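PDB 6KBY: beta-lactamase, which probably hydrolyses beta-lactam antibiotics to substituted beta-amino acids, as a class C serine enzyme conferring resistance, and here binds adenosine monophosphate. Local coordinates for residues K14-V19 / Y46-G51; G151-Y156 / K301-P306. All coordinates share one frame; numbering follows the deposited sequence.

Contact 1: K14-V19 / Y46-G51; sequences KIKDTV and YIYNYG
Tyr-48 meets three residues of the helical segment 14-19 at once, and the tight part of the contact is gathered round its ring. The CE1 side carries Lys-16: CB lies 3.5 Å from Tyr-48 CE1, and CG follows it along the same side of the ring. With CG of Lys-16 anti to the backbone N (chi1 -179°), the butylene chain starts out slantwise past the tyrosine before its end turns off at chi4 (-64°). On the CE2 side, Ile-15 sends CG2 to 4.2 Å from Tyr-48 CE2, while Val-19 CG1 stands 4.1 Å from Tyr-48 CD2. The branches of Ile-15 divide the work: CD1 goes on to the neighbouring ring, 3.7 Å from Tyr-46 CE2, the two side chains crossing at about a right angle. At the other end Val-19 CG1 presses against the phenol oxygen of the third tyrosine, 3.3 Å from Tyr-50 OH. Ile-15 and Val-19 are one helical turn apart, and Tyr-46, Tyr-48 and Tyr-50 are every second residue of strand 44-50, so a ridge of the N-terminal helix runs over one face of the outermost strand, their axes 37° apart. Helix against sheet at this margin belongs to the alpha/beta part of the class C fold.

The solvent side begins beyond CG of Lys-16, an exposed residue whose amino group leads away from the strand to a salt bridge with Asp-20. Across the segments the contact is thus largely apolar, and the hydroxyls of Tyr-48 and Tyr-50 reach the helix, where they pair with Glu-12 and Asp-20 respectively. Two of the three rings, packed mainly against aliphatic carbon, therefore probably have their hydroxyl ends set by carboxylates of the same helix.

Contact 2: G151-Y156 / K301-P306; sequences GTHRVY and KSVATP. With AMP (adenosine monophosphate), chain B.
Three backbone hydrogen bonds zip Thr-152 and Arg-154 to Ser-302 and Ala-304. Arg-154 and Ser-302 exchange two of them, Arg-154 N giving to Ser-302 O at 2.8 Å and Ser-302 N returning to Arg-154 O at 3.0 Å. The third, Ala-304 N to Thr-152 O, is nearly straight at the hydrogen (171°), yet its donor sits well above the carbonyl plane. Arg-154 O also takes a CA-H...O contact from Lys-301. Beyond the zipper, one water donates to both Gly-151 O and Ala-304 O, bridging the two segments past the last direct bond.

Together these make a short antiparallel ladder: His-153 and Val-303 form the non-hydrogen-bonded pair, Arg-154 and Ser-302 the hydrogen-bonded one. Strand 153-154 is the outermost at this end of the sheet, and it leads straight into the Tyr-x-Asn segment of class C enzymes, where Tyr-156 OH lies 2.9 Å from phosphate atom O2P of adenosine monophosphate and hydrogen-bonds to Lys-321.

Apolar contacts come from Lys-301, whose aliphatic chain touches two neighbours: CD is 3.7 Å from His-153 CB and equally 3.7 Å from Val-155 CG2. A bend at chi3 (64°) then carries its amino group off to a salt bridge with Asp-148. The imidazole is steadied from its own segment, ND1 giving an in-plane hydrogen bond to Thr-152 OG1 at 2.8 Å; that hydroxyl also hydrogen-bonds to Ala-149 O. Ala-304 CB packs on the backbone between His-153 and Arg-154.

Polar side chains collect on the face shared by Arg-154 and Ser-302. A second water lies in the guanidinium plane, accepting from Arg-154 NH1 and 2.7 Å from Ser-302 OG, while Gln-275 and Glu-280 hold NE and NH2 of the extended arginine. Ser-302 OG is also hydrogen-bonded to Ser-270 OG.

How the contacts relate
From the N terminus, helix 11-30 comes first; the chain then runs through strand 34-41 and turns back into strand 44-50, which closes contact 1 over a loop of only 26 residues. Contact 2 opens much later, at 151-156, and spans 144 residues, rich in helix, before 301-306 returns beside it. The two loops follow in series, neither nested nor crossed. Both contacts reach the same antiparallel sheet, at its two outermost strands: contact 1 fastens the N-terminal helix over one margin, contact 2 adds a short strand to the other. Their centres are 38 Å apart, on opposite sides of the chain's centre, and contact 2 alone reaches the ligand pocket.

Contact 1: K14-V19 / Y46-G51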
loop_
_atom_site.group_PDB
_atom_site.type_symbol
_atom_site.label_atom_id
_atom_site.label_comp_id
_atom_site.label_asym_id
_atom_site.label_seq_id
_atom_site.Cartn_x
_atom_site.Cartn_y
_atom_site.Cartn_z
ATOM N N LYS A 14 -23.642 -15.750 2.734
ATOM C CA LYS A 14 -23.644 -14.869 3.892
ATOM C C LYS A 14 -22.640 -13.740 3.720
ATOM O O LYS A 14 -22.941 -12.584 4.032
ATOM C CB LYS A 14 -23.356 -15.675 5.160
ATOM C CG LYS A 14 -24.432 -16.695 5.484
ATOM C CD LYS A 14 -24.044 -17.593 6.651
ATOM C CE LYS A 14 -25.141 -18.617 6.926
ATOM N NZ LYS A 14 -24.785 -19.566 8.021
ATOM N N ILE A 15 -21.442 -14.056 3.224
ATOM C CA ILE A 15 -20.430 -13.027 3.013
ATOM C C ILE A 15 -20.895 -12.023 1.968
ATOM O O ILE A 15 -20.773 -10.805 2.154
ATOM C CB ILE A 15 -19.079 -13.675 2.651
ATOM C CG1 ILE A 15 -18.574 -14.512 3.827
ATOM C CG2 ILE A 15 -18.066 -12.613 2.267
ATOM C CD1 ILE A 15 -17.373 -15.381 3.501
ATOM N N LYS A 16 -21.461 -12.511 0.864
ATOM C CA LYS A 16 -21.957 -11.598 -0.159
ATOM C C LYS A 16 -23.018 -10.664 0.405
ATOM O O LYS A 16 -23.018 -9.466 0.103
ATOM C CB LYS A 16 -22.503 -12.375 -1.359
ATOM C CG LYS A 16 -23.005 -11.470 -2.476
ATOM C CD LYS A 16 -23.414 -12.268 -3.700
ATOM C CE LYS A 16 -23.729 -11.353 -4.871
ATOM N NZ LYS A 16 -24.909 -10.480 -4.601
ATOM N N ASP A 17 -23.930 -11.191 1.231
ATOM C CA ASP A 17 -24.950 -10.341 1.839
ATOM C C ASP A 17 -24.313 -9.267 2.710
ATOM O O ASP A 17 -24.702 -8.094 2.659
ATOM C CB ASP A 17 -25.913 -11.182 2.676
ATOM C CG ASP A 17 -26.803 -12.081 1.839
ATOM O OD1 ASP A 17 -26.916 -11.865 0.614
ATOM O OD2 ASP A 17 -27.404 -13.009 2.425
ATOM N N THR A 18 -23.351 -9.661 3.542
ATOM C CA THR A 18 -22.676 -8.690 4.397
ATOM C C THR A 18 -22.011 -7.603 3.570
ATOM O O THR A 18 -22.124 -6.409 3.878
ATOM C CB THR A 18 -21.636 -9.395 5.266
ATOM O OG1 THR A 18 -22.302 -10.327 6.120
ATOM C CG2 THR A 18 -20.866 -8.388 6.113
ATOM N N VAL A 19 -21.300 -8.001 2.518
ATOM C CA VAL A 19 -20.567 -7.033 1.705
ATOM C C VAL A 19 -21.531 -6.142 0.926
ATOM O O VAL A 19 -21.424 -4.911 0.965
ATOM C CB VAL A 19 -19.550 -7.746 0.793
ATOM C CG1 VAL A 19 -18.822 -6.739 -0.093
ATOM C CG2 VAL A 19 -18.550 -8.546 1.621
ATOM N N TYR A 46 -13.305 -14.575 -2.578
ATOM C CA TYR A 46 -14.579 -14.061 -3.051
ATOM C C TYR A 46 -14.345 -12.678 -3.630
ATOM O O TYR A 46 -13.703 -11.839 -2.990
ATOM C CB TYR A 46 -15.552 -13.967 -1.881
ATOM C CG TYR A 46 -15.670 -15.253 -1.104
ATOM C CD1 TYR A 46 -16.426 -16.308 -1.592
ATOM C CD2 TYR A 46 -15.033 -15.421 0.118
ATOM C CE1 TYR A 46 -16.543 -17.496 -0.888
ATOM C CE2 TYR A 46 -15.145 -16.612 0.832
ATOM C CZ TYR A 46 -15.905 -17.644 0.318
ATOM O OH TYR A 46 -16.046 -18.835 0.998
ATOM N N ILE A 47 -14.845 -12.441 -4.837
ATOM C CA ILE A 47 -14.676 -11.166 -5.525
ATOM C C ILE A 47 -16.059 -10.629 -5.843
ATOM O O ILE A 47 -16.854 -11.320 -6.491
ATOM C CB ILE A 47 -13.891 -11.332 -6.840
ATOM C CG1 ILE A 47 -12.619 -12.165 -6.649
ATOM C CG2 ILE A 47 -13.617 -9.961 -7.463
ATOM C CD1 ILE A 47 -11.510 -11.450 -5.954
ATOM N N TYR A 48 -16.337 -9.397 -5.427
ATOM C CA TYR A 48 -17.628 -8.757 -5.655
ATOM C C TYR A 48 -17.401 -7.453 -6.406
ATOM O O TYR A 48 -16.632 -6.598 -5.954
ATOM C CB TYR A 48 -18.342 -8.508 -4.325
ATOM C CG TYR A 48 -18.516 -9.788 -3.536
ATOM C CD1 TYR A 48 -19.398 -10.766 -3.968
ATOM C CD2 TYR A 48 -17.783 -10.036 -2.382
ATOM C CE1 TYR A 48 -19.557 -11.952 -3.271
ATOM C CE2 TYR A 48 -17.939 -11.226 -1.672
ATOM C CZ TYR A 48 -18.828 -12.171 -2.127
ATOM O OH TYR A 48 -18.994 -13.353 -1.435
ATOM N N ASN A 49 -18.060 -7.305 -7.552
ATOM C CA ASN A 49 -17.912 -6.135 -8.404
ATOM C C ASN A 49 -19.209 -5.344 -8.430
ATOM O O ASN A 49 -20.302 -5.924 -8.462
ATOM C CB ASN A 49 -17.535 -6.556 -9.819
ATOM C CG ASN A 49 -16.225 -7.303 -9.854
ATOM O OD1 ASN A 49 -15.269 -6.933 -9.167
ATOM N ND2 ASN A 49 -16.176 -8.378 -10.631
ATOM N N TYR A 50 -19.081 -4.019 -8.434
ATOM C CA TYR A 50 -20.235 -3.135 -8.330
ATOM C C TYR A 50 -20.081 -1.973 -9.294
ATOM O O TYR A 50 -19.024 -1.340 -9.340
ATOM C CB TYR A 50 -20.335 -2.545 -6.922
ATOM C CG TYR A 50 -20.435 -3.573 -5.823
ATOM C CD1 TYR A 50 -19.291 -4.122 -5.253
ATOM C CD2 TYR A 50 -21.672 -3.983 -5.345
ATOM C CE1 TYR A 50 -19.376 -5.058 -4.239
ATOM C CE2 TYR A 50 -21.768 -4.922 -4.334
ATOM C CZ TYR A 50 -20.617 -5.460 -3.791
ATOM O OH TYR A 50 -20.688 -6.395 -2.781
ATOM N N GLY A 51 -21.148 -1.660 -10.029
ATOM C CA GLY A 51 -21.185 -0.381 -10.710
ATOM C C GLY A 51 -20.264 -0.290 -11.914
ATOM O O GLY A 51 -20.040 -1.261 -12.641
#

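Contact 2: G151-Y156 / K301-P306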
loop_
_atom_site.group_PDB
_atom_site.type_symbol
_atom_site.label_atom_id
_atom_site.label_comp_id
_atom_site.label_asym_id
_atom_site.label_seq_id
_atom_site.Cartn_x
_atom_site.Cartn_y
_atom_site.Cartn_z
ATOM N N GLY A 151 14.842 9.645 12.785
ATOM C CA GLY A 151 14.563 8.613 13.755
ATOM C C GLY A 151 13.791 9.057 14.978
ATOM O O GLY A 151 13.500 8.216 15.832
ATOM N N THR A 152 13.445 10.343 15.094
ATOM C CA THR A 152 12.726 10.839 16.263
ATOM C C THR A 152 11.239 11.041 16.015
ATOM O O THR A 152 10.451 10.989 16.969
ATOM C CB THR A 152 13.317 12.177 16.731
ATOM O OG1 THR A 152 13.211 13.152 15.682
ATOM C CG2 THR A 152 14.771 12.028 17.145
ATOM N N HIS A 153 10.850 11.289 14.766
ATOM C CA HIS A 153 9.472 11.606 14.428
ATOM C C HIS A 153 9.058 10.845 13.182
ATOM O O HIS A 153 9.888 10.466 12.352
ATOM C CB HIS A 153 9.292 13.109 14.205
ATOM C CG HIS A 153 9.453 13.916 15.452
ATOM N ND1 HIS A 153 10.685 14.221 15.991
ATOM C CD2 HIS A 153 8.531 14.440 16.292
ATOM C CE1 HIS A 153 10.512 14.919 17.102
ATOM N NE2 HIS A 153 9.216 15.072 17.301
ATOM N N ARG A 154 7.750 10.645 13.056
ATOM C CA ARG A 154 7.156 10.042 11.875
ATOM C C ARG A 154 6.453 11.126 11.072
ATOM O O ARG A 154 5.564 11.811 11.592
ATOM C CB ARG A 154 6.162 8.956 12.271
ATOM C CG ARG A 154 5.562 8.222 11.078
ATOM C CD ARG A 154 4.487 7.238 11.526
ATOM N NE ARG A 154 3.930 6.430 10.441
ATOM C CZ ARG A 154 2.902 6.786 9.674
ATOM N NH1 ARG A 154 2.308 7.961 9.844
ATOM N NH2 ARG A 154 2.468 5.964 8.724
ATOM N N VAL A 155 6.854 11.270 9.815
ATOM C CA VAL A 155 6.210 12.141 8.844
ATOM C C VAL A 155 5.992 11.274 7.613
ATOM O O VAL A 155 6.946 10.937 6.908
ATOM C CB VAL A 155 7.059 13.376 8.504
ATOM C CG1 VAL A 155 6.383 14.193 7.418
ATOM C CG2 VAL A 155 7.312 14.218 9.756
ATOM N N TYR A 156 4.753 10.872 7.380
ATOM C CA TYR A 156 4.436 10.072 6.205
ATOM C C TYR A 156 4.930 10.804 4.959
ATOM O O TYR A 156 4.691 12.007 4.802
ATOM C CB TYR A 156 2.919 9.889 6.176
ATOM C CG TYR A 156 2.394 8.974 5.111
ATOM C CD1 TYR A 156 2.426 7.599 5.266
ATOM C CD2 TYR A 156 1.793 9.489 3.975
ATOM C CE1 TYR A 156 1.913 6.762 4.296
ATOM C CE2 TYR A 156 1.281 8.657 2.996
ATOM C CZ TYR A 156 1.357 7.291 3.164
ATOM O OH TYR A 156 0.846 6.442 2.205
ATOM N N LYS A 301 2.930 15.433 11.667
ATOM C CA LYS A 301 4.083 14.832 12.315
ATOM C C LYS A 301 3.669 14.236 13.655
ATOM O O LYS A 301 2.850 14.814 14.378
ATOM C CB LYS A 301 5.155 15.898 12.536
ATOM C CG LYS A 301 6.419 15.352 13.183
ATOM C CD LYS A 301 7.650 16.180 12.841
ATOM C CE LYS A 301 7.560 17.586 13.371
ATOM N NZ LYS A 301 8.775 18.370 12.979
ATOM N N SER A 302 4.231 13.074 13.986
ATOM C CA SER A 302 4.041 12.460 15.291
ATOM C C SER A 302 5.391 12.021 15.843
ATOM O O SER A 302 6.372 11.879 15.113
ATOM C CB SER A 302 3.105 11.249 15.210
ATOM O OG SER A 302 3.572 10.319 14.243
ATOM N N VAL A 303 5.435 11.804 17.156
ATOM C CA VAL A 303 6.620 11.228 17.777
ATOM C C VAL A 303 6.724 9.760 17.385
ATOM O O VAL A 303 5.720 9.037 17.353
ATOM C CB VAL A 303 6.528 11.392 19.304
ATOM C CG1 VAL A 303 7.636 10.615 20.011
ATOM C CG2 VAL A 303 6.584 12.863 19.681
ATOM N N ALA A 304 7.939 9.302 17.083
ATOM C CA ALA A 304 8.192 7.896 16.791
ATOM C C ALA A 304 9.137 7.336 17.842
ATOM O O ALA A 304 10.088 8.007 18.253
ATOM C CB ALA A 304 8.811 7.723 15.404
ATOM N N THR A 305 8.866 6.116 18.289
ATOM C CA THR A 305 9.681 5.476 19.304
ATOM C C THR A 305 10.203 4.156 18.756
ATOM O O THR A 305 9.408 3.335 18.283
ATOM C CB THR A 305 8.850 5.232 20.572
ATOM O OG1 THR A 305 8.398 6.493 21.085
ATOM C CG2 THR A 305 9.688 4.535 21.635
ATOM N N PRO A 306 11.511 3.920 18.769
ATOM C CA PRO A 306 12.039 2.689 18.170
ATOM C C PRO A 306 11.550 1.447 18.898
ATOM O O PRO A 306 11.283 1.464 20.101
ATOM C CB PRO A 306 13.557 2.837 18.326
ATOM C CG PRO A 306 13.786 4.263 18.632
ATOM C CD PRO A 306 12.576 4.777 19.311
HETATM P P AMP B . -1.159 7.658 -0.512
HETATM O O1P AMP B . -2.304 7.180 -1.349
HETATM O O2P AMP B . -1.386 7.881 0.960
HETATM O "O5'" AMP B . -0.511 8.953 -1.165
HETATM C "C5'" AMP B . -0.215 8.983 -2.554
HETATM C "C4'" AMP B . -1.148 9.897 -3.305
HETATM O "O4'" AMP B . -0.883 11.279 -2.944
HETATM C "C3'" AMP B . -1.004 9.869 -4.821
HETATM O "O3'" AMP B . -1.705 8.798 -5.425
HETATM C "C2'" AMP B . -1.496 11.247 -5.234
HETATM O "O2'" AMP B . -2.916 11.304 -5.214
HETATM C "C1'" AMP B . -0.962 12.104 -4.088
HETATM N N9 AMP B . 0.392 12.616 -4.375
HETATM C C8 AMP B . 1.527 12.244 -3.743
HETATM N N7 AMP B . 2.605 12.905 -4.242
HETATM C C5 AMP B . 2.153 13.716 -5.220
HETATM C C6 AMP B . 2.761 14.688 -6.155
HETATM N N6 AMP B . 4.094 14.921 -6.145
HETATM N N1 AMP B . 1.940 15.327 -7.023
HETATM C C2 AMP B . 0.612 15.098 -7.044
HETATM N N3 AMP B . -0.007 14.229 -6.220
HETATM C C4 AMP B . 0.698 13.523 -5.303
HETATM O O HOH W 1 12.791 8.060 18.509
HETATM O O HOH W 2 2.758 10.247 11.676
#